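Local structure of PvdO (Pseudomonas aeruginosa, 5HHA) at residues Val32-Val43 against Ser80-Ala91. The protein probably acts in periplasmic maturation of the pyoverdine chromophore and belongs to the family of formylglycine-generating enzymes, whose oxidase activity it may share. Sequence-based numbering, arbitrary orientation.
Sequences VFKDCKDCPEMV and SRYQVTAGELDA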
loop_
_atom_site.group_PDB
_atom_site.type_symbol
_atom_site.label_atom_id
_atom_site.label_comp_id
_atom_site.label_asym_id
_atom_site.label_seq_id
_atom_site.Cartn_x
_atom_site.Cartn_y
_atom_site.Cartn_z
ATOM N N VAL A 32 3.053 15.705 -8.997
ATOM C CA VAL A 32 2.600 14.454 -9.569
ATOM C C VAL A 32 3.196 14.335 -10.960
ATOM O O VAL A 32 3.178 15.297 -11.740
ATOM C CB VAL A 32 1.066 14.414 -9.677
ATOM C CG1 VAL A 32 0.615 13.125 -10.321
ATOM C CG2 VAL A 32 0.440 14.580 -8.302
ATOM N N PHE A 33 3.769 13.187 -11.265
ATOM C CA PHE A 33 4.383 12.974 -12.570
ATOM C C PHE A 33 4.281 11.520 -12.982
ATOM O O PHE A 33 4.060 10.637 -12.143
ATOM C CB PHE A 33 5.853 13.380 -12.542
ATOM C CG PHE A 33 6.713 12.537 -11.620
ATOM C CD1 PHE A 33 6.834 12.828 -10.266
ATOM C CD2 PHE A 33 7.407 11.439 -12.114
ATOM C CE1 PHE A 33 7.645 12.049 -9.428
ATOM C CE2 PHE A 33 8.204 10.658 -11.283
ATOM C CZ PHE A 33 8.320 10.975 -9.933
ATOM N N LYS A 34 4.450 11.252 -14.274
ATOM C CA LYS A 34 4.521 9.886 -14.785
ATOM C C LYS A 34 5.746 9.795 -15.677
ATOM O O LYS A 34 6.012 10.716 -16.454
ATOM C CB LYS A 34 3.288 9.552 -15.640
ATOM C CG LYS A 34 1.983 9.450 -14.893
ATOM C CD LYS A 34 0.803 9.410 -15.880
ATOM C CE LYS A 34 0.865 8.238 -16.831
ATOM N NZ LYS A 34 -0.330 8.269 -17.762
ATOM N N ASP A 35 6.468 8.688 -15.620
ATOM C CA ASP A 35 7.613 8.496 -16.500
ATOM C C ASP A 35 7.248 7.920 -17.861
ATOM O O ASP A 35 8.092 7.888 -18.761
ATOM C CB ASP A 35 8.668 7.617 -15.834
ATOM C CG ASP A 35 9.354 8.298 -14.688
ATOM O OD1 ASP A 35 9.602 9.517 -14.787
ATOM O OD2 ASP A 35 9.667 7.635 -13.677
ATOM N N CYS A 36 6.008 7.485 -18.032
ATOM C CA CYS A 36 5.572 6.963 -19.317
ATOM C C CYS A 36 4.060 6.837 -19.284
ATOM O O CYS A 36 3.443 6.939 -18.215
ATOM C CB CYS A 36 6.248 5.623 -19.619
ATOM S SG CYS A 36 5.454 4.162 -18.878
ATOM N N LYS A 37 3.429 6.617 -20.435
ATOM C CA LYS A 37 1.970 6.676 -20.504
ATOM C C LYS A 37 1.314 5.579 -19.656
ATOM O O LYS A 37 0.268 5.802 -19.059
ATOM C CB LYS A 37 1.485 6.600 -21.961
ATOM C CG LYS A 37 1.878 7.822 -22.795
ATOM C CD LYS A 37 1.385 7.724 -24.235
ATOM C CE LYS A 37 1.726 8.978 -25.039
ATOM N NZ LYS A 37 3.199 9.138 -25.273
ATOM N N ASP A 38 1.944 4.412 -19.652
ATOM C CA ASP A 38 1.473 3.206 -18.970
ATOM C C ASP A 38 1.978 3.122 -17.550
ATOM O O ASP A 38 1.647 2.181 -16.836
ATOM C CB ASP A 38 2.018 1.965 -19.706
ATOM C CG ASP A 38 1.180 1.569 -20.895
ATOM O OD1 ASP A 38 -0.061 1.728 -20.846
ATOM O OD2 ASP A 38 1.769 1.072 -21.875
ATOM N N CYS A 39 2.818 4.074 -17.154
ATOM C CA CYS A 39 3.491 4.031 -15.860
ATOM C C CYS A 39 2.604 4.609 -14.771
ATOM O O CYS A 39 1.767 5.483 -15.054
ATOM C CB CYS A 39 4.768 4.861 -15.903
ATOM S SG CYS A 39 6.083 4.183 -16.945
ATOM N N PRO A 40 2.796 4.142 -13.521
ATOM C CA PRO A 40 1.957 4.680 -12.444
ATOM C C PRO A 40 2.186 6.162 -12.194
ATOM O O PRO A 40 3.305 6.637 -12.329
ATOM C CB PRO A 40 2.385 3.856 -11.229
ATOM C CG PRO A 40 2.990 2.607 -11.773
ATOM C CD PRO A 40 3.634 3.023 -13.068
ATOM N N GLU A 41 1.139 6.875 -11.829
ATOM C CA GLU A 41 1.277 8.268 -11.421
ATOM C C GLU A 41 1.977 8.356 -10.072
ATOM O O GLU A 41 1.522 7.751 -9.086
ATOM C CB GLU A 41 -0.087 8.922 -11.355
ATOM C CG GLU A 41 -0.739 9.005 -12.751
ATOM C CD GLU A 41 -2.165 9.510 -12.742
ATOM O OE1 GLU A 41 -2.631 10.052 -11.730
ATOM O OE2 GLU A 41 -2.859 9.364 -13.772
ATOM N N MET A 42 3.084 9.081 -10.039
ATOM C CA MET A 42 3.920 9.197 -8.858
ATOM C C MET A 42 3.728 10.562 -8.212
ATOM O O MET A 42 3.490 11.574 -8.901
ATOM C CB MET A 42 5.366 9.038 -9.266
ATOM C CG MET A 42 5.647 7.763 -10.003
ATOM S SD MET A 42 5.216 6.255 -9.119
ATOM C CE MET A 42 6.439 6.281 -7.781
ATOM N N VAL A 43 3.828 10.612 -6.886
ATOM C CA VAL A 43 3.776 11.873 -6.159
ATOM C C VAL A 43 5.018 11.970 -5.278
ATOM O O VAL A 43 5.445 11.001 -4.648
ATOM C CB VAL A 43 2.454 12.023 -5.339
ATOM C CG1 VAL A 43 2.299 10.918 -4.272
ATOM C CG2 VAL A 43 2.351 13.407 -4.712
ATOM N N SER A 80 3.787 5.810 -5.696
ATOM C CA SER A 80 2.607 5.870 -6.544
ATOM C C SER A 80 1.443 6.429 -5.723
ATOM O O SER A 80 1.186 5.985 -4.590
ATOM C CB SER A 80 2.339 4.519 -7.187
ATOM O OG SER A 80 2.168 3.474 -6.252
ATOM N N ARG A 81 0.799 7.468 -6.246
ATOM C CA ARG A 81 -0.259 8.108 -5.471
ATOM C C ARG A 81 -1.465 7.202 -5.296
ATOM O O ARG A 81 -2.267 7.375 -4.355
ATOM C CB ARG A 81 -0.646 9.481 -6.041
ATOM C CG ARG A 81 -1.286 9.506 -7.406
ATOM C CD ARG A 81 -1.721 10.934 -7.677
ATOM N NE ARG A 81 -2.392 11.115 -8.956
ATOM C CZ ARG A 81 -3.042 12.229 -9.282
ATOM N NH1 ARG A 81 -3.071 13.255 -8.434
ATOM N NH2 ARG A 81 -3.645 12.324 -10.467
ATOM N N TYR A 82 -1.602 6.261 -6.221
ATOM C CA TYR A 82 -2.580 5.185 -6.138
ATOM C C TYR A 82 -1.850 3.856 -5.972
ATOM O O TYR A 82 -0.653 3.753 -6.266
ATOM C CB TYR A 82 -3.379 5.086 -7.435
ATOM C CG TYR A 82 -4.020 6.371 -7.884
ATOM C CD1 TYR A 82 -4.957 7.002 -7.091
ATOM C CD2 TYR A 82 -3.709 6.956 -9.114
ATOM C CE1 TYR A 82 -5.577 8.162 -7.500
ATOM C CE2 TYR A 82 -4.328 8.126 -9.528
ATOM C CZ TYR A 82 -5.237 8.717 -8.696
ATOM O OH TYR A 82 -5.853 9.879 -9.109
ATOM N N GLN A 83 -2.563 2.841 -5.522
ATOM C CA GLN A 83 -2.151 1.484 -5.756
ATOM C C GLN A 83 -1.965 1.285 -7.270
ATOM O O GLN A 83 -2.671 1.898 -8.087
ATOM C CB GLN A 83 -3.209 0.541 -5.187
ATOM C CG GLN A 83 -3.208 0.511 -3.650
ATOM C CD GLN A 83 -4.554 0.762 -2.981
ATOM O OE1 GLN A 83 -5.601 0.910 -3.615
ATOM N NE2 GLN A 83 -4.517 0.781 -1.642
ATOM N N VAL A 84 -0.997 0.456 -7.637
ATOM C CA VAL A 84 -0.799 0.158 -9.050
ATOM C C VAL A 84 -2.068 -0.488 -9.576
ATOM O O VAL A 84 -2.667 -1.324 -8.912
ATOM C CB VAL A 84 0.430 -0.714 -9.242
ATOM C CG1 VAL A 84 0.544 -1.207 -10.703
ATOM C CG2 VAL A 84 1.686 0.062 -8.859
ATOM N N THR A 85 -2.514 -0.074 -10.758
ATOM C CA THR A 85 -3.820 -0.511 -11.237
ATOM C C THR A 85 -3.756 -1.783 -12.051
ATOM O O THR A 85 -2.694 -2.193 -12.517
ATOM C CB THR A 85 -4.491 0.540 -12.130
ATOM O OG1 THR A 85 -3.735 0.652 -13.344
ATOM C CG2 THR A 85 -4.622 1.905 -11.436
ATOM N N ALA A 86 -4.912 -2.396 -12.220
ATOM C CA ALA A 86 -5.029 -3.576 -13.069
ATOM C C ALA A 86 -4.541 -3.294 -14.487
ATOM O O ALA A 86 -3.865 -4.134 -15.084
ATOM C CB ALA A 86 -6.451 -4.061 -13.100
ATOM N N GLY A 87 -4.876 -2.134 -15.040
ATOM C CA GLY A 87 -4.432 -1.803 -16.381
ATOM C C GLY A 87 -2.942 -1.603 -16.437
ATOM O O GLY A 87 -2.286 -1.945 -17.429
ATOM N N GLU A 88 -2.376 -1.046 -15.377
ATOM C CA GLU A 88 -0.932 -0.846 -15.338
ATOM C C GLU A 88 -0.216 -2.186 -15.272
ATOM O O GLU A 88 0.798 -2.403 -15.956
ATOM C CB GLU A 88 -0.548 0.054 -14.171
ATOM C CG GLU A 88 -0.880 1.504 -14.470
ATOM C CD GLU A 88 -1.057 2.408 -13.258
ATOM O OE1 GLU A 88 -0.858 1.979 -12.096
ATOM O OE2 GLU A 88 -1.371 3.602 -13.494
ATOM N N LEU A 89 -0.736 -3.095 -14.462
ATOM C CA LEU A 89 -0.152 -4.429 -14.411
ATOM C C LEU A 89 -0.312 -5.142 -15.756
ATOM O O LEU A 89 0.619 -5.827 -16.213
ATOM C CB LEU A 89 -0.768 -5.239 -13.271
ATOM C CG LEU A 89 -0.160 -6.634 -13.021
ATOM C CD1 LEU A 89 1.262 -6.506 -12.502
ATOM C CD2 LEU A 89 -1.031 -7.435 -12.056
ATOM N N ASP A 90 -1.459 -4.967 -16.390
ATOM C CA ASP A 90 -1.700 -5.623 -17.670
ATOM C C ASP A 90 -0.700 -5.146 -18.711
ATOM O O ASP A 90 -0.270 -5.917 -19.563
ATOM C CB ASP A 90 -3.124 -5.360 -18.148
ATOM C CG ASP A 90 -4.145 -6.281 -17.528
ATOM O OD1 ASP A 90 -3.776 -7.323 -16.960
ATOM O OD2 ASP A 90 -5.346 -5.968 -17.658
ATOM N N ALA A 91 -0.300 -3.884 -18.658
ATOM C CA ALA A 91 0.693 -3.376 -19.596
ATOM C C ALA A 91 2.038 -4.101 -19.438
ATOM O O ALA A 91 2.735 -4.433 -20.416
ATOM C CB ALA A 91 0.859 -1.861 -19.424
HETATM O O HOH W 1 2.659 -0.283 -15.864
HETATM O O HOH W 2 -0.922 5.190 -15.657
HETATM O O HOH W 3 -0.444 5.892 -8.841
HETATM O O HOH W 4 -1.556 5.648 -11.836
HETATM O O HOH W 5 -6.017 10.211 -11.870
#
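Arg81 and Glu41 hold each other twice, once through side chains and once through the backbone. The guanidinium comes side-on, and NE and NH2 both donate to the same carboxylate oxygen, with Arg81 NH2 2.8 Å from Glu41 OE1; the carboxylate and guanidinium planes lie 44° apart. Closing the pair, Arg81 N donates to Glu41 O at 2.9 Å. Val32 CG1 sits over the centre of one guanidinium face and the hydroxyl of Tyr82 over the rim of the other, so the flat group is sandwiched while its edge serves the salt bridge. Arg81 CB rests against Val43 CG1, 3.7 Å away; with CG between the backbone N and the carbonyl carbon (chi1 66°), the extended chain beyond carries the guanidinium to Glu41.

Further along, the Pro40 ring packs on Val84 CG2 and on the carboxylate of Glu88. Water takes over here: one molecule joins Glu88 OE2 to Glu41 N, another joins the same Glu88 oxygen to Cys39 O. Glu88 itself is positioned by a capping box, Thr85 N donating to Glu88 OE1 (3.0 Å) and Glu88 N to Thr85 OG1.

The Cys36-Cys39 disulfide closes the turn that leads into Pro40, whose ring also touches Tyr137 and Leu141 of helix 131-145. Met42 and Ser80 form a non-hydrogen-bonded antiparallel pair, joining strand 42-52 to strand 77-80, which strand 278-285 flanks in turn, while helix 86-96 lays Glu88 and Ala91 beside Asp38 of the turn.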